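Endoglucanase (Clostridium thermocellum, PDB 2C4X) recognises xyloglucan and other beta-glucan chains through its CBM44 module, the C-terminal partner of a PKD domain in an enzyme that probably degrades cellulose. Local coordinates at residues F105-L110 / V123-T127; P183-P187 / I215-L219; A12-F16 / V28-S32; T40-W46 / K74-N80. The protein carries 1 engineered substitution. One frame throughout, in Å; residues are numbered along the deposited sequence.

Interaction 1 of 4, residues F105-L110 / V123-T127. With CA (calcium ion), chain C; EDO (1,2-ethanediol), chain E.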
loop_
_atom_site.group_PDB
_atom_site.type_symbol
_atom_site.label_atom_id
_atom_site.label_comp_id
_atom_site.label_asym_id
_atom_site.label_seq_id
_atom_site.Cartn_x
_atom_site.Cartn_y
_atom_site.Cartn_z
ATOM N N PHE A 105 -7.361 -12.249 0.698
ATOM C CA PHE A 105 -8.141 -13.113 1.593
ATOM C C PHE A 105 -9.670 -13.020 1.437
ATOM O O PHE A 105 -10.420 -13.474 2.304
ATOM C CB PHE A 105 -7.688 -12.932 3.044
ATOM C CG PHE A 105 -6.209 -13.094 3.221
ATOM C CD1 PHE A 105 -5.623 -14.359 3.131
ATOM C CD2 PHE A 105 -5.393 -11.985 3.437
ATOM C CE1 PHE A 105 -4.249 -14.526 3.270
ATOM C CE2 PHE A 105 -4.008 -12.139 3.585
ATOM C CZ PHE A 105 -3.437 -13.410 3.498
ATOM N N GLU A 106 -10.116 -12.475 0.307
ATOM C CA GLU A 106 -11.547 -12.269 0.049
ATOM C C GLU A 106 -12.286 -13.544 -0.363
ATOM O O GLU A 106 -13.524 -13.566 -0.387
ATOM C CB GLU A 106 -11.767 -11.156 -0.994
ATOM C CG GLU A 106 -11.121 -9.805 -0.633
ATOM C CD GLU A 106 -11.703 -9.184 0.631
ATOM O OE1 GLU A 106 -12.939 -9.123 0.768
ATOM O OE2 GLU A 106 -10.922 -8.749 1.497
ATOM N N ASP A 107 -11.539 -14.600 -0.685
ATOM C CA ASP A 107 -12.152 -15.887 -1.032
ATOM C C ASP A 107 -12.436 -16.767 0.194
ATOM O O ASP A 107 -12.950 -17.879 0.057
ATOM C CB ASP A 107 -11.325 -16.642 -2.092
ATOM C CG ASP A 107 -9.968 -17.119 -1.574
ATOM O OD1 ASP A 107 -9.624 -16.885 -0.391
ATOM O OD2 ASP A 107 -9.228 -17.737 -2.371
ATOM N N GLY A 108 -12.102 -16.264 1.384
ATOM C CA GLY A 108 -12.401 -16.957 2.640
ATOM C C GLY A 108 -11.354 -17.978 3.059
ATOM O O GLY A 108 -11.487 -18.632 4.095
ATOM N N THR A 109 -10.304 -18.078 2.252
ATOM C CA THR A 109 -9.251 -19.078 2.379
ATOM C C THR A 109 -8.080 -18.534 3.213
ATOM O O THR A 109 -8.006 -17.333 3.491
ATOM C CB THR A 109 -8.809 -19.507 0.946
ATOM O OG1 THR A 109 -9.866 -20.260 0.338
ATOM C CG2 THR A 109 -7.578 -20.343 0.936
ATOM N N LEU A 110 -7.186 -19.428 3.634
ATOM C CA LEU A 110 -5.940 -19.035 4.294
ATOM C C LEU A 110 -4.857 -18.602 3.294
ATOM O O LEU A 110 -3.811 -18.079 3.692
ATOM C CB LEU A 110 -5.424 -20.165 5.198
ATOM C CG LEU A 110 -6.252 -20.490 6.445
ATOM C CD1 LEU A 110 -5.545 -21.551 7.291
ATOM C CD2 LEU A 110 -6.539 -19.236 7.268
ATOM N N VAL A 123 -2.546 -19.878 15.978
ATOM C CA VAL A 123 -3.642 -20.331 15.148
ATOM C C VAL A 123 -4.000 -19.173 14.217
ATOM O O VAL A 123 -3.909 -18.003 14.607
ATOM C CB VAL A 123 -4.857 -20.811 15.992
ATOM C CG1 VAL A 123 -5.498 -19.660 16.755
ATOM C CG2 VAL A 123 -5.895 -21.506 15.115
ATOM N N VAL A 124 -4.373 -19.499 12.987
ATOM C CA VAL A 124 -4.778 -18.485 12.018
ATOM C C VAL A 124 -6.114 -18.854 11.376
ATOM O O VAL A 124 -6.335 -20.004 11.002
ATOM C CB VAL A 124 -3.669 -18.216 10.951
ATOM C CG1 VAL A 124 -3.451 -19.427 10.038
ATOM C CG2 VAL A 124 -3.985 -16.968 10.143
ATOM N N VAL A 125 -7.009 -17.873 11.282
ATOM C CA VAL A 125 -8.285 -18.041 10.589
ATOM C C VAL A 125 -8.531 -16.871 9.644
ATOM O O VAL A 125 -8.000 -15.773 9.847
ATOM C CB VAL A 125 -9.495 -18.161 11.564
ATOM C CG1 VAL A 125 -9.329 -19.349 12.516
ATOM C CG2 VAL A 125 -9.726 -16.857 12.339
ATOM N N ASN A 126 -9.331 -17.120 8.611
ATOM C CA ASN A 126 -9.861 -16.059 7.770
ATOM C C ASN A 126 -11.045 -15.389 8.475
ATOM O O ASN A 126 -12.010 -16.055 8.863
ATOM C CB ASN A 126 -10.258 -16.602 6.395
ATOM C CG ASN A 126 -10.704 -15.505 5.441
ATOM O OD1 ASN A 126 -11.691 -14.821 5.695
ATOM N ND2 ASN A 126 -9.979 -15.335 4.342
ATOM N N THR A 127 -10.962 -14.067 8.627
ATOM C CA THR A 127 -11.879 -13.320 9.488
ATOM C C THR A 127 -12.558 -12.139 8.789
ATOM O O THR A 127 -12.022 -11.590 7.831
ATOM C CB THR A 127 -11.146 -12.795 10.759
ATOM O OG1 THR A 127 -12.097 -12.220 11.663
ATOM C CG2 THR A 127 -10.096 -11.739 10.402
HETATM CA CA CA C . -8.752 -8.164 2.390
HETATM C C1 EDO E . -6.381 -16.422 -1.236
HETATM O O1 EDO E . -6.990 -16.221 0.051
HETATM C C2 EDO E . -5.271 -15.403 -1.459
HETATM O O2 EDO E . -5.747 -14.106 -1.107
#

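Interaction 2 of 4, residues P183-P187 / I215-L219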
loop_
_atom_site.group_PDB
_atom_site.type_symbol
_atom_site.label_atom_id
_atom_site.label_comp_id
_atom_site.label_asym_id
_atom_site.label_seq_id
_atom_site.Cartn_x
_atom_site.Cartn_y
_atom_site.Cartn_z
ATOM N N PRO A 183 8.036 -8.791 9.106
ATOM C CA PRO A 183 7.781 -9.475 7.843
ATOM C C PRO A 183 9.124 -9.974 7.323
ATOM O O PRO A 183 10.145 -9.302 7.519
ATOM C CB PRO A 183 7.270 -8.364 6.924
ATOM C CG PRO A 183 6.893 -7.243 7.831
ATOM C CD PRO A 183 7.767 -7.342 9.017
ATOM N N TYR A 184 9.122 -11.141 6.690
ATOM C CA TYR A 184 10.341 -11.696 6.153
ATOM C C TYR A 184 10.099 -12.446 4.866
ATOM O O TYR A 184 8.981 -12.883 4.568
ATOM C CB TYR A 184 11.028 -12.620 7.169
ATOM C CG TYR A 184 10.289 -13.920 7.430
ATOM C CD1 TYR A 184 10.529 -15.063 6.646
ATOM C CD2 TYR A 184 9.382 -14.019 8.485
ATOM C CE1 TYR A 184 9.863 -16.259 6.894
ATOM C CE2 TYR A 184 8.709 -15.205 8.741
ATOM C CZ TYR A 184 8.947 -16.317 7.947
ATOM O OH TYR A 184 8.275 -17.486 8.235
ATOM N N ILE A 185 11.168 -12.569 4.099
ATOM C CA ILE A 185 11.212 -13.509 2.990
ATOM C C ILE A 185 12.533 -14.262 3.058
ATOM O O ILE A 185 13.615 -13.667 3.204
ATOM C CB ILE A 185 10.972 -12.850 1.611
ATOM C CG1 ILE A 185 10.786 -13.946 0.545
ATOM C CG2 ILE A 185 12.107 -11.879 1.249
ATOM C CD1 ILE A 185 10.020 -13.529 -0.655
HETATM N N MSE A 186 12.427 -15.581 2.988
HETATM C CA MSE A 186 13.545 -16.461 3.211
HETATM C C MSE A 186 13.716 -17.424 2.032
HETATM O O MSE A 186 13.145 -18.518 2.040
HETATM C CB MSE A 186 13.334 -17.218 4.531
HETATM C CG MSE A 186 14.468 -18.144 4.915
HETATM SE SE MSE A 186 14.301 -18.864 6.739
HETATM C CE MSE A 186 12.488 -19.510 6.610
ATOM N N PRO A 187 14.465 -17.000 0.991
ATOM C CA PRO A 187 14.890 -17.942 -0.047
ATOM C C PRO A 187 15.864 -18.971 0.516
ATOM O O PRO A 187 16.652 -18.666 1.423
ATOM C CB PRO A 187 15.601 -17.057 -1.078
ATOM C CG PRO A 187 15.219 -15.657 -0.736
ATOM C CD PRO A 187 14.938 -15.631 0.716
ATOM N N ILE A 215 4.101 -2.071 6.416
ATOM C CA ILE A 215 5.534 -2.377 6.452
ATOM C C ILE A 215 5.956 -2.976 5.110
ATOM O O ILE A 215 5.346 -3.931 4.630
ATOM C CB ILE A 215 5.886 -3.357 7.615
ATOM C CG1 ILE A 215 5.384 -2.818 8.958
ATOM C CG2 ILE A 215 7.395 -3.610 7.683
ATOM C CD1 ILE A 215 5.305 -3.867 10.067
ATOM N N THR A 216 6.981 -2.392 4.493
ATOM C CA THR A 216 7.495 -2.920 3.228
ATOM C C THR A 216 8.745 -3.776 3.415
ATOM O O THR A 216 9.464 -3.657 4.416
ATOM C CB THR A 216 7.798 -1.815 2.190
ATOM O OG1 THR A 216 8.875 -1.001 2.659
ATOM C CG2 THR A 216 6.565 -0.948 1.917
ATOM N N LEU A 217 9.004 -4.621 2.423
ATOM C CA LEU A 217 10.154 -5.516 2.434
ATOM C C LEU A 217 10.595 -5.783 0.998
ATOM O O LEU A 217 9.770 -6.128 0.152
ATOM C CB LEU A 217 9.774 -6.824 3.132
ATOM C CG LEU A 217 10.773 -7.983 3.070
ATOM C CD1 LEU A 217 12.047 -7.646 3.809
ATOM C CD2 LEU A 217 10.145 -9.225 3.622
ATOM N N THR A 218 11.885 -5.615 0.722
ATOM C CA THR A 218 12.422 -5.912 -0.605
ATOM C C THR A 218 13.233 -7.206 -0.620
ATOM O O THR A 218 14.146 -7.391 0.200
ATOM C CB THR A 218 13.281 -4.745 -1.150
ATOM O OG1 THR A 218 12.512 -3.545 -1.114
ATOM C CG2 THR A 218 13.721 -5.001 -2.592
ATOM N N LEU A 219 12.882 -8.105 -1.540
ATOM C CA LEU A 219 13.744 -9.240 -1.861
ATOM C C LEU A 219 14.878 -8.709 -2.747
ATOM O O LEU A 219 14.611 -8.191 -3.826
ATOM C CB LEU A 219 12.958 -10.346 -2.582
ATOM C CG LEU A 219 13.764 -11.595 -2.985
ATOM C CD1 LEU A 219 14.217 -12.368 -1.739
ATOM C CD2 LEU A 219 12.973 -12.505 -3.917
#

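Interaction 3 of 4, residues A12-F16 / V28-S32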
loop_
_atom_site.group_PDB
_atom_site.type_symbol
_atom_site.label_atom_id
_atom_site.label_comp_id
_atom_site.label_asym_id
_atom_site.label_seq_id
_atom_site.Cartn_x
_atom_site.Cartn_y
_atom_site.Cartn_z
ATOM N N ALA A 12 0.341 28.366 -14.210
ATOM C CA ALA A 12 -0.580 27.256 -14.058
ATOM C C ALA A 12 -0.236 26.469 -12.794
ATOM O O ALA A 12 0.923 26.099 -12.549
ATOM C CB ALA A 12 -0.527 26.349 -15.280
ATOM N N ILE A 13 -1.248 26.227 -11.977
ATOM C CA ILE A 13 -1.066 25.442 -10.756
ATOM C C ILE A 13 -2.437 24.944 -10.332
ATOM O O ILE A 13 -3.451 25.599 -10.584
ATOM C CB ILE A 13 -0.415 26.274 -9.604
ATOM C CG1 ILE A 13 0.041 25.345 -8.459
ATOM C CG2 ILE A 13 -1.383 27.355 -9.111
ATOM C CD1 ILE A 13 0.978 25.978 -7.441
ATOM N N PHE A 14 -2.464 23.775 -9.707
ATOM C CA PHE A 14 -3.691 23.298 -9.097
ATOM C C PHE A 14 -3.425 22.432 -7.890
ATOM O O PHE A 14 -2.325 21.899 -7.731
ATOM C CB PHE A 14 -4.584 22.568 -10.119
ATOM C CG PHE A 14 -4.044 21.235 -10.577
ATOM C CD1 PHE A 14 -3.237 21.146 -11.712
ATOM C CD2 PHE A 14 -4.366 20.067 -9.888
ATOM C CE1 PHE A 14 -2.746 19.906 -12.147
ATOM C CE2 PHE A 14 -3.875 18.829 -10.307
ATOM C CZ PHE A 14 -3.068 18.747 -11.435
ATOM N N THR A 15 -4.444 22.330 -7.035
ATOM C CA THR A 15 -4.498 21.350 -5.960
ATOM C C THR A 15 -5.780 20.522 -6.154
ATOM O O THR A 15 -6.626 20.859 -6.993
ATOM C CB THR A 15 -4.515 22.016 -4.561
ATOM O OG1 THR A 15 -5.676 22.844 -4.442
ATOM C CG2 THR A 15 -3.265 22.867 -4.334
ATOM N N PHE A 16 -5.921 19.433 -5.400
ATOM C CA PHE A 16 -7.148 18.642 -5.462
ATOM C C PHE A 16 -7.530 18.115 -4.087
ATOM O O PHE A 16 -6.695 18.027 -3.190
ATOM C CB PHE A 16 -7.065 17.501 -6.499
ATOM C CG PHE A 16 -5.910 16.558 -6.282
ATOM C CD1 PHE A 16 -5.987 15.535 -5.329
ATOM C CD2 PHE A 16 -4.747 16.691 -7.031
ATOM C CE1 PHE A 16 -4.921 14.670 -5.122
ATOM C CE2 PHE A 16 -3.660 15.830 -6.823
ATOM C CZ PHE A 16 -3.754 14.814 -5.866
ATOM N N VAL A 28 -12.375 17.282 -6.388
ATOM C CA VAL A 28 -12.456 18.651 -6.860
ATOM C C VAL A 28 -11.051 19.140 -7.167
ATOM O O VAL A 28 -10.210 19.209 -6.277
ATOM C CB VAL A 28 -13.157 19.592 -5.850
ATOM C CG1 VAL A 28 -13.116 21.040 -6.357
ATOM C CG2 VAL A 28 -14.593 19.144 -5.609
ATOM N N PHE A 29 -10.799 19.461 -8.433
ATOM C CA PHE A 29 -9.530 20.059 -8.831
ATOM C C PHE A 29 -9.689 21.565 -8.801
ATOM O O PHE A 29 -10.659 22.110 -9.334
ATOM C CB PHE A 29 -9.111 19.581 -10.233
ATOM C CG PHE A 29 -8.797 18.109 -10.297
ATOM C CD1 PHE A 29 -9.798 17.181 -10.591
ATOM C CD2 PHE A 29 -7.504 17.653 -10.057
ATOM C CE1 PHE A 29 -9.504 15.808 -10.667
ATOM C CE2 PHE A 29 -7.197 16.290 -10.107
ATOM C CZ PHE A 29 -8.199 15.363 -10.416
ATOM N N ASN A 30 -8.733 22.234 -8.174
ATOM C CA ASN A 30 -8.844 23.662 -7.935
ATOM C C ASN A 30 -7.617 24.395 -8.472
ATOM O O ASN A 30 -6.550 24.362 -7.870
ATOM C CB ASN A 30 -9.042 23.909 -6.433
ATOM C CG ASN A 30 -9.361 25.350 -6.110
ATOM O OD1 ASN A 30 -8.896 26.268 -6.779
ATOM N ND2 ASN A 30 -10.162 25.557 -5.071
ATOM N N ALA A 31 -7.780 25.047 -9.620
ATOM C CA ALA A 31 -6.698 25.803 -10.253
ATOM C C ALA A 31 -6.749 27.300 -9.931
ATOM O O ALA A 31 -6.198 28.115 -10.675
ATOM C CB ALA A 31 -6.737 25.590 -11.764
ATOM N N SER A 32 -7.400 27.662 -8.830
ATOM C CA SER A 32 -7.692 29.068 -8.539
ATOM C C SER A 32 -6.464 29.935 -8.225
ATOM O O SER A 32 -6.550 31.161 -8.286
ATOM C CB SER A 32 -8.743 29.196 -7.434
ATOM O OG SER A 32 -8.195 28.826 -6.186
#

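Interaction 4 of 4, residues T40-W46 / K74-N80. Engineered in segment 40-46: Val45 (natural residue Ala). With CA (calcium ion), chain B.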
loop_
_atom_site.group_PDB
_atom_site.type_symbol
_atom_site.label_atom_id
_atom_site.label_comp_id
_atom_site.label_asym_id
_atom_site.label_seq_id
_atom_site.Cartn_x
_atom_site.Cartn_y
_atom_site.Cartn_z
ATOM N N THR A 40 -5.548 38.231 -18.471
ATOM C CA THR A 40 -6.492 37.356 -17.790
ATOM C C THR A 40 -6.401 35.936 -18.351
ATOM O O THR A 40 -5.949 35.735 -19.477
ATOM C CB THR A 40 -7.953 37.868 -17.917
ATOM O OG1 THR A 40 -8.293 38.008 -19.300
ATOM C CG2 THR A 40 -8.124 39.235 -17.232
ATOM N N ILE A 41 -6.819 34.951 -17.564
ATOM C CA ILE A 41 -6.872 33.577 -18.047
ATOM C C ILE A 41 -8.175 33.387 -18.811
ATOM O O ILE A 41 -9.249 33.714 -18.297
ATOM C CB ILE A 41 -6.755 32.553 -16.897
ATOM C CG1 ILE A 41 -5.351 32.605 -16.291
ATOM C CG2 ILE A 41 -7.103 31.121 -17.398
ATOM C CD1 ILE A 41 -5.247 31.949 -14.932
ATOM N N ALA A 42 -8.074 32.899 -20.046
ATOM C CA ALA A 42 -9.248 32.643 -20.883
ATOM C C ALA A 42 -9.875 31.282 -20.588
ATOM O O ALA A 42 -11.100 31.159 -20.524
ATOM C CB ALA A 42 -8.899 32.765 -22.356
ATOM N N TYR A 43 -9.047 30.254 -20.410
ATOM C CA TYR A 43 -9.583 28.935 -20.122
ATOM C C TYR A 43 -8.580 27.979 -19.468
ATOM O O TYR A 43 -7.365 28.237 -19.418
ATOM C CB TYR A 43 -10.283 28.311 -21.352
ATOM C CG TYR A 43 -9.460 28.308 -22.613
ATOM C CD1 TYR A 43 -8.560 27.275 -22.866
ATOM C CD2 TYR A 43 -9.576 29.335 -23.551
ATOM C CE1 TYR A 43 -7.793 27.257 -24.030
ATOM C CE2 TYR A 43 -8.811 29.340 -24.708
ATOM C CZ TYR A 43 -7.923 28.288 -24.946
ATOM O OH TYR A 43 -7.152 28.257 -26.088
ATOM N N TYR A 44 -9.140 26.904 -18.928
ATOM C CA TYR A 44 -8.417 25.865 -18.215
ATOM C C TYR A 44 -8.724 24.576 -18.942
ATOM O O TYR A 44 -9.899 24.242 -19.133
ATOM C CB TYR A 44 -8.938 25.759 -16.773
ATOM C CG TYR A 44 -8.838 27.042 -15.979
ATOM C CD1 TYR A 44 -9.792 28.059 -16.132
ATOM C CD2 TYR A 44 -7.790 27.247 -15.073
ATOM C CE1 TYR A 44 -9.697 29.229 -15.430
ATOM C CE2 TYR A 44 -7.691 28.416 -14.357
ATOM C CZ TYR A 44 -8.649 29.410 -14.543
ATOM O OH TYR A 44 -8.573 30.582 -13.834
ATOM N N VAL A 45 -7.683 23.857 -19.353
ATOM C CA VAL A 45 -7.842 22.588 -20.064
ATOM C C VAL A 45 -7.205 21.485 -19.206
ATOM O O VAL A 45 -6.057 21.610 -18.788
ATOM C CB VAL A 45 -7.196 22.632 -21.473
ATOM C CG1 VAL A 45 -7.312 21.270 -22.181
ATOM C CG2 VAL A 45 -7.841 23.731 -22.332
ATOM N N TRP A 46 -7.973 20.433 -18.938
ATOM C CA TRP A 46 -7.561 19.350 -18.041
ATOM C C TRP A 46 -7.448 18.029 -18.788
ATOM O O TRP A 46 -8.329 17.688 -19.588
ATOM C CB TRP A 46 -8.611 19.158 -16.949
ATOM C CG TRP A 46 -8.848 20.356 -16.079
ATOM C CD1 TRP A 46 -9.756 21.358 -16.285
ATOM C CD2 TRP A 46 -8.189 20.657 -14.848
ATOM N NE1 TRP A 46 -9.690 22.275 -15.262
ATOM C CE2 TRP A 46 -8.732 21.877 -14.370
ATOM C CE3 TRP A 46 -7.164 20.033 -14.116
ATOM C CZ2 TRP A 46 -8.312 22.469 -13.176
ATOM C CZ3 TRP A 46 -6.742 20.624 -12.931
ATOM C CH2 TRP A 46 -7.318 21.835 -12.474
ATOM N N LYS A 74 -2.788 16.702 -16.023
ATOM C CA LYS A 74 -2.135 17.855 -16.607
ATOM C C LYS A 74 -3.129 18.990 -16.796
ATOM O O LYS A 74 -4.182 18.811 -17.413
ATOM C CB LYS A 74 -1.484 17.499 -17.954
ATOM C CG LYS A 74 -0.807 18.691 -18.642
ATOM C CD LYS A 74 -0.146 18.246 -19.931
ATOM C CE LYS A 74 0.798 19.298 -20.469
ATOM N NZ LYS A 74 1.261 18.951 -21.864
ATOM N N LEU A 75 -2.783 20.161 -16.261
ATOM C CA LEU A 75 -3.565 21.362 -16.489
ATOM C C LEU A 75 -2.810 22.277 -17.425
ATOM O O LEU A 75 -1.632 22.557 -17.206
ATOM C CB LEU A 75 -3.811 22.108 -15.170
ATOM C CG LEU A 75 -4.304 23.564 -15.254
ATOM C CD1 LEU A 75 -5.765 23.617 -15.741
ATOM C CD2 LEU A 75 -4.146 24.260 -13.890
ATOM N N ILE A 76 -3.499 22.760 -18.454
ATOM C CA ILE A 76 -2.996 23.849 -19.272
ATOM C C ILE A 76 -3.900 25.075 -19.098
ATOM O O ILE A 76 -5.124 25.006 -19.247
ATOM C CB ILE A 76 -2.884 23.457 -20.761
ATOM C CG1 ILE A 76 -1.900 22.293 -20.939
ATOM C CG2 ILE A 76 -2.424 24.655 -21.617
ATOM C CD1 ILE A 76 -1.961 21.623 -22.318
ATOM N N VAL A 77 -3.264 26.197 -18.792
ATOM C CA VAL A 77 -3.932 27.466 -18.597
ATOM C C VAL A 77 -3.544 28.383 -19.755
ATOM O O VAL A 77 -2.359 28.517 -20.079
ATOM C CB VAL A 77 -3.502 28.068 -17.225
ATOM C CG1 VAL A 77 -3.850 29.522 -17.122
ATOM C CG2 VAL A 77 -4.137 27.294 -16.082
ATOM N N THR A 78 -4.541 29.009 -20.382
ATOM C CA THR A 78 -4.299 29.855 -21.537
ATOM C C THR A 78 -4.839 31.245 -21.258
ATOM O O THR A 78 -5.963 31.390 -20.776
ATOM C CB THR A 78 -4.948 29.254 -22.813
ATOM O OG1 THR A 78 -4.516 27.895 -22.953
ATOM C CG2 THR A 78 -4.590 30.041 -24.079
ATOM N N ASP A 79 -4.022 32.257 -21.543
ATOM C CA ASP A 79 -4.415 33.648 -21.314
ATOM C C ASP A 79 -5.189 34.262 -22.497
ATOM O O ASP A 79 -5.418 33.593 -23.522
ATOM C CB ASP A 79 -3.211 34.506 -20.879
ATOM C CG ASP A 79 -2.215 34.763 -21.997
ATOM O OD1 ASP A 79 -2.558 34.614 -23.179
ATOM O OD2 ASP A 79 -1.071 35.155 -21.694
ATOM N N ASN A 80 -5.597 35.522 -22.332
ATOM C CA ASN A 80 -6.367 36.273 -23.337
ATOM C C ASN A 80 -5.651 36.498 -24.681
ATOM O O ASN A 80 -6.284 36.849 -25.678
ATOM C CB ASN A 80 -6.830 37.622 -22.755
ATOM C CG ASN A 80 -5.664 38.512 -22.314
ATOM O OD1 ASN A 80 -4.916 38.171 -21.403
ATOM N ND2 ASN A 80 -5.518 39.663 -22.962
HETATM CA CA CA B . -0.424 37.106 -20.379
HETATM O O HOH W 1 -4.248 19.570 -20.155
HETATM O O HOH W 2 -2.154 38.260 -21.613
#

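Interaction 1 of 4, residues F105-L110 / V123-T127
The carboxamide of Asn126 lies flat between two backbone carbonyls, its edge turned to both, while the Phe105 ring carries O2 of an ethanediol molecule over one face. Asn126 stands on strand 120-127, an outermost strand of the CBM44 beta-sandwich, and grips the loop 105-110, which opens with a type I turn from Phe105 to Gly108. Asn126 ND2 donates to Phe105 O at 2.8 Å, exactly in the amide plane and on a lone pair of the carbonyl, and to Thr109 O at 2.9 Å, where the donor is tilted 29° from the carbonyl plane. With CG anti to the backbone N (chi1 -175°), the side chain reaches into the bend, and Arg136 NH1 binds its OD1, which fixes the amide's rotation. Asparagine suits the place because one short group supplies two donors and an acceptor. Gly108 packs close by, its C 3.5 Å from Asn126 CG, and has the positive phi that glycine readily adopts. Asp107 OD1 takes Thr109 N to form an Asx turn. Glu106 points away from the strand and binds calcium through OE2, joined by carboxylates of Asp99 and Asp248 and backbone O atoms of Asn104, Lys133 and Arg136, so the turn links metal site and edge strand. Leu110 and Val124 meet tip to tip, Leu110 CD1 lying 4.1 Å from Val124 CG1.

Interaction 2 of 4, residues P183-P187 / I215-L219
Two sheets of the CBM44 beta-sandwich face each other here, and the contact is part of the hydrocarbon filling between them. Strand 183-187 belongs to one sheet and strand 215-218 to the other; their axes come within 7.6 Å and run almost parallel, 17° apart, a spacing that side chains rather than backbone bonds must bridge. Residues of both strands alternate, so Pro183, Ile185 and Pro187 point inward against Ile215 and Leu217, and Leu219 just beyond the strand bends its end to join them. At one end Pro183 CG meets Ile215 CG2 at 3.7 Å, the proline ring crossing the isoleucine at about a right angle. In the middle Leu217 reaches across: extended away from its own N (chi1 171°), it presses CD2 against the opposite backbone, 3.5 Å from Tyr184 C, and also touches Ile185 CG2. That same isoleucine methyl receives Leu219 CD1 at 3.7 Å. The leucine methyl serves a second neighbour, Pro187 CG, at 3.6 Å. Branched and cyclic residues suit this interior because they fill it with compact hydrocarbon, and their side chains bring no polar atom that needs a partner. On the other face of its strand Tyr184 stacks on Trp197 and hydrogen-bonds Gln230. Within the sheets, strand 178-187 pairs with strands 198-203 and 229-238, while strand 211-218 lies outermost beside strand 165-172.

Interaction 3 of 4, residues A12-F16 / V28-S32
Phe29 packs against both Phe14 and Phe16, the three rings forming a triangular aromatic cluster on one face of the hairpin formed by strands 15-17 and 27-30 of the PKD domain. All three side chains point the same way, side by side. Phe29 CD2 is the shared atom, 3.8 Å from Phe14 CE2, which lies at the edge of the Phe29 ring, and 3.6 Å from Phe16 CB. The Phe29 plane stands at 68° to Phe14 and 57° to Phe16, so the rings meet obliquely. Phe14 has its CG wedged between the backbone N and carbonyl carbon (chi1 70°), which brings its ring alongside Phe29. Its CB packs on Ala31, whose small methyl suits the close approach of the chains there. Beyond the rings the backbones bond in antiparallel fashion: Thr15 N gives to Asn30 O at 3.0 Å, and Asn30 N returns the bond to Thr15 O at 2.8 Å. Thr15 and Asn30 carry the polar face. Asn30 OD1 accepts from Ser32 N at 2.9 Å, an Asx turn, and from Ser32 OG at 2.7 Å. The chemistry is thus divided by face: Phe14 and Phe29 are buried, and Phe16 partly so, while on the outer side Asn30 and Ser32 shape the Asx turn.

Interaction 4 of 4, residues T40-W46 / K74-N80
Leu75 CD1 sits squarely over the six-membered ring of Trp46, 3.7 Å from its centroid, a CH-pi contact between a broad flat indole and a compact methyl. On the same face of the sheet Val77 CG2 touches Tyr44 CD2 at 3.8 Å. Val77 CG1 packs on Ile41 CG1 at 3.5 Å. On the other face Thr78 CB makes a CH-pi contact over the Tyr43 ring, beside the aliphatic pair Ile76 and engineered Val45. These side chains are set in register by antiparallel backbone bonds, with Val45 and Ile76 exchanging two. A classic beta bulge interrupts the pairing, where Thr78 O accepts from Ala42 N at 2.7 Å and, weakly, from Tyr43 N. Past the bulge Asn80 OD1 takes Thr40 N at 3.0 Å and a water that also binds calcium. Asp79 binds that ion through OD2 at 2.4 Å, with Asn7, Asp36, Asp38, the backbone O of Gln8 and the water; its OD1 accepts from Gln81 N and Ala83 N, which steady the carboxylate. The two strands, 41-47 and 69-79, form the middle of a four-stranded antiparallel sheet in the PKD domain, with strand 53-56 beside the first and strand 84-93 beside the second.

How the interactions relate
The four contacts divide between two domains. Along the chain interaction 3 comes first, then 4, 1 and 2, each closing before the next opens. Interactions 3 and 4 lie in the PKD domain, centres 11 Å apart, and touch: Phe14 CG meets Trp46 CZ3 at 3.6 Å and Ala31 CB meets Leu75 CD2 at 3.6 Å, so the hairpin's aromatic face and the four-stranded sheet share one core. Interactions 1 and 2 belong to the CBM44 beta-sandwich, centres 21 Å apart without touching; both reach the sheet whose outermost strands are 120-127 and 211-218. Centres in different domains are 39 to 51 Å apart. Each domain has its own core and its own calcium site.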